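Local coordinates for uncharacterized protein (Acinetobacter baumannii, PDB 4PAR) that probably acts as a DNA endonuclease that recognises 5-hydroxymethylcytosine through an SRA-like domain and cuts the duplex with a separate VSR-like nuclease domain, at residues Q267-A273 against R286-E292. The protein carries 3 engineered substitutions. Sequence-based numbering, arbitrary orientation.
Sequences QKRIVFA and RFMGLYE
Phe287 lays its CB over one face of the Phe272 ring, a CH-pi contact 3.7 Å from the centroid, while Ile270 CD1 lies at that ring's edge, in its plane. The Phe287 ring takes Gly289 N over the centre of one face and Ile270 CG1 at its edge; the Phe272 and Phe287 planes are inclined at 48°, neither stacked nor T-shaped. With CG anti to the backbone N (chi1 173°), the Phe287 ring swings obliquely against Phe272, CD1 meeting Phe272 CE1 at 3.5 Å. Such bulky apolar groups suit a buried face, which Ile183 also helps to fill.

On the opposite face, the Tyr291 ring has Gly289 N and Arg269 O at its edge, and Val271 CG2 meets its CD1 at 3.5 Å. Arg269 itself turns away to a salt bridge with Glu247. At the start of strand 268-276, Lys268 NZ forms a salt bridge with Glu292 OE1 (2.8 Å); its flexible chain, bent at the last torsion, brings the ammonium above the carboxylate plane.

Val271 faces two residues: its N bonds Gly289 O almost straight (178°), its O accepts from Met288 N. Met288 is thus the extra residue, and Phe272 pairs with Phe287. At the positive phi of Gly289 a CB would press against Met288 O and run into Tyr291 CE1, hence glycine. This is an antiparallel beta hairpin with a beta bulge; in the SRA-like domain's curled sheet, 268-276 runs parallel to 221-224 and 283-295 antiparallel to 302-312.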
loop_
_atom_site.group_PDB
_atom_site.type_symbol
_atom_site.label_atom_id
_atom_site.label_comp_id
_atom_site.label_asym_id
_atom_site.label_seq_id
_atom_site.Cartn_x
_atom_site.Cartn_y
_atom_site.Cartn_z
ATOM N N GLN F 267 -5.894 37.676 -19.622
ATOM C CA GLN F 267 -7.283 37.326 -19.899
ATOM C C GLN F 267 -7.463 35.970 -20.573
ATOM O O GLN F 267 -8.590 35.495 -20.726
ATOM C CB GLN F 267 -7.923 38.416 -20.758
ATOM C CG GLN F 267 -8.154 39.705 -20.000
ATOM C CD GLN F 267 -8.913 39.471 -18.710
ATOM O OE1 GLN F 267 -8.374 39.652 -17.620
ATOM N NE2 GLN F 267 -10.176 39.082 -18.829
ATOM N N LYS F 268 -6.360 35.348 -20.970
ATOM C CA LYS F 268 -6.419 34.027 -21.588
ATOM C C LYS F 268 -5.514 33.038 -20.868
ATOM O O LYS F 268 -4.447 33.403 -20.376
ATOM C CB LYS F 268 -6.027 34.101 -23.063
ATOM C CG LYS F 268 -7.038 34.794 -23.953
ATOM C CD LYS F 268 -6.475 34.993 -25.349
ATOM C CE LYS F 268 -7.516 35.586 -26.283
ATOM N NZ LYS F 268 -8.696 34.688 -26.416
ATOM N N ARG F 269 -5.949 31.785 -20.797
ATOM C CA ARG F 269 -5.105 30.734 -20.243
ATOM C C ARG F 269 -5.190 29.465 -21.079
ATOM O O ARG F 269 -6.278 28.957 -21.340
ATOM C CB ARG F 269 -5.490 30.430 -18.794
ATOM C CG ARG F 269 -5.068 31.490 -17.790
ATOM C CD ARG F 269 -5.393 31.060 -16.366
ATOM N NE ARG F 269 -5.079 32.101 -15.390
ATOM C CZ ARG F 269 -5.307 31.995 -14.085
ATOM N NH1 ARG F 269 -5.853 30.891 -13.593
ATOM N NH2 ARG F 269 -4.989 32.992 -13.272
ATOM N N ILE F 270 -4.036 28.967 -21.512
ATOM C CA ILE F 270 -3.958 27.649 -22.131
ATOM C C ILE F 270 -3.802 26.610 -21.020
ATOM O O ILE F 270 -2.905 26.709 -20.175
ATOM C CB ILE F 270 -2.798 27.565 -23.150
ATOM C CG1 ILE F 270 -2.302 26.123 -23.303
ATOM C CG2 ILE F 270 -1.665 28.486 -22.738
ATOM C CD1 ILE F 270 -0.980 25.841 -22.604
ATOM N N VAL F 271 -4.685 25.616 -21.015
ATOM C CA VAL F 271 -4.802 24.735 -19.860
ATOM C C VAL F 271 -4.267 23.322 -20.079
ATOM O O VAL F 271 -4.544 22.683 -21.095
ATOM C CB VAL F 271 -6.268 24.629 -19.407
ATOM C CG1 VAL F 271 -6.350 24.029 -18.014
ATOM C CG2 VAL F 271 -6.913 25.993 -19.423
ATOM N N PHE F 272 -3.489 22.853 -19.108
ATOM C CA PHE F 272 -3.105 21.453 -19.010
ATOM C C PHE F 272 -3.459 20.932 -17.620
ATOM O O PHE F 272 -2.858 21.336 -16.626
ATOM C CB PHE F 272 -1.612 21.271 -19.276
ATOM C CG PHE F 272 -1.254 21.229 -20.730
ATOM C CD1 PHE F 272 -1.243 22.386 -21.489
ATOM C CD2 PHE F 272 -0.910 20.034 -21.335
ATOM C CE1 PHE F 272 -0.904 22.349 -22.827
ATOM C CE2 PHE F 272 -0.570 19.991 -22.673
ATOM C CZ PHE F 272 -0.567 21.151 -23.419
ATOM N N ALA F 273 -4.427 20.026 -17.550
ATOM C CA ALA F 273 -4.906 19.538 -16.265
ATOM C C ALA F 273 -4.016 18.429 -15.728
ATOM O O ALA F 273 -3.576 17.557 -16.477
ATOM C CB ALA F 273 -6.337 19.051 -16.388
ATOM N N ARG F 286 -2.669 16.929 -19.125
ATOM C CA ARG F 286 -3.507 16.792 -20.314
ATOM C C ARG F 286 -4.031 18.134 -20.800
ATOM O O ARG F 286 -4.588 18.913 -20.029
ATOM C CB ARG F 286 -4.687 15.856 -20.034
ATOM C CG ARG F 286 -5.829 15.989 -21.033
ATOM C CD ARG F 286 -6.974 15.029 -20.728
ATOM N NE ARG F 286 -6.622 13.650 -21.045
ATOM C CZ ARG F 286 -6.668 13.135 -22.267
ATOM N NH1 ARG F 286 -7.056 13.884 -23.291
ATOM N NH2 ARG F 286 -6.325 11.875 -22.468
ATOM N N PHE F 287 -3.869 18.390 -22.091
ATOM C CA PHE F 287 -4.312 19.647 -22.659
ATOM C C PHE F 287 -5.832 19.688 -22.673
ATOM O O PHE F 287 -6.467 18.844 -23.298
ATOM C CB PHE F 287 -3.744 19.792 -24.073
ATOM C CG PHE F 287 -4.262 20.973 -24.825
ATOM C CD1 PHE F 287 -3.971 22.260 -24.413
ATOM C CD2 PHE F 287 -5.020 20.794 -25.969
ATOM C CE1 PHE F 287 -4.442 23.346 -25.118
ATOM C CE2 PHE F 287 -5.491 21.874 -26.680
ATOM C CZ PHE F 287 -5.199 23.152 -26.258
ATOM N N MET F 288 -6.415 20.651 -21.961
ATOM C CA MET F 288 -7.864 20.817 -21.973
ATOM C C MET F 288 -8.375 21.825 -22.999
ATOM O O MET F 288 -9.548 21.796 -23.368
ATOM C CB MET F 288 -8.350 21.228 -20.580
ATOM C CG MET F 288 -8.258 20.119 -19.548
ATOM S SD MET F 288 -8.995 18.584 -20.148
ATOM C CE MET F 288 -8.779 17.515 -18.725
ATOM N N GLY F 289 -7.505 22.718 -23.456
ATOM C CA GLY F 289 -7.918 23.717 -24.426
ATOM C C GLY F 289 -7.280 25.081 -24.212
ATOM O O GLY F 289 -6.404 25.251 -23.357
ATOM N N LEU F 290 -7.750 26.059 -24.981
ATOM C CA LEU F 290 -7.438 27.467 -24.750
ATOM C C LEU F 290 -8.691 28.184 -24.262
ATOM O O LEU F 290 -9.682 28.318 -25.003
ATOM C CB LEU F 290 -6.898 28.136 -26.014
ATOM C CG LEU F 290 -6.573 29.625 -25.872
ATOM C CD1 LEU F 290 -5.642 29.861 -24.695
ATOM C CD2 LEU F 290 -5.961 30.166 -27.151
ATOM N N TYR F 291 -8.621 28.648 -23.014
ATOM C CA TYR F 291 -9.768 29.165 -22.273
ATOM C C TYR F 291 -9.691 30.679 -22.042
ATOM O O TYR F 291 -8.602 31.251 -21.916
ATOM C CB TYR F 291 -9.887 28.449 -20.918
ATOM C CG TYR F 291 -10.394 27.023 -20.984
ATOM C CD1 TYR F 291 -9.652 26.028 -21.608
ATOM C CD2 TYR F 291 -11.606 26.668 -20.402
ATOM C CE1 TYR F 291 -10.108 24.723 -21.666
ATOM C CE2 TYR F 291 -12.072 25.368 -20.455
ATOM C CZ TYR F 291 -11.319 24.397 -21.089
ATOM O OH TYR F 291 -11.770 23.096 -21.148
ATOM N N GLU F 292 -10.859 31.312 -21.969
ATOM C CA GLU F 292 -10.949 32.759 -21.791
ATOM C C GLU F 292 -11.803 33.124 -20.572
ATOM O O GLU F 292 -12.837 32.504 -20.312
ATOM C CB GLU F 292 -11.517 33.407 -23.055
ATOM C CG GLU F 292 -11.294 34.904 -23.157
ATOM C CD GLU F 292 -11.627 35.439 -24.537
ATOM O OE1 GLU F 292 -10.747 36.068 -25.160
ATOM O OE2 GLU F 292 -12.768 35.223 -25.000
#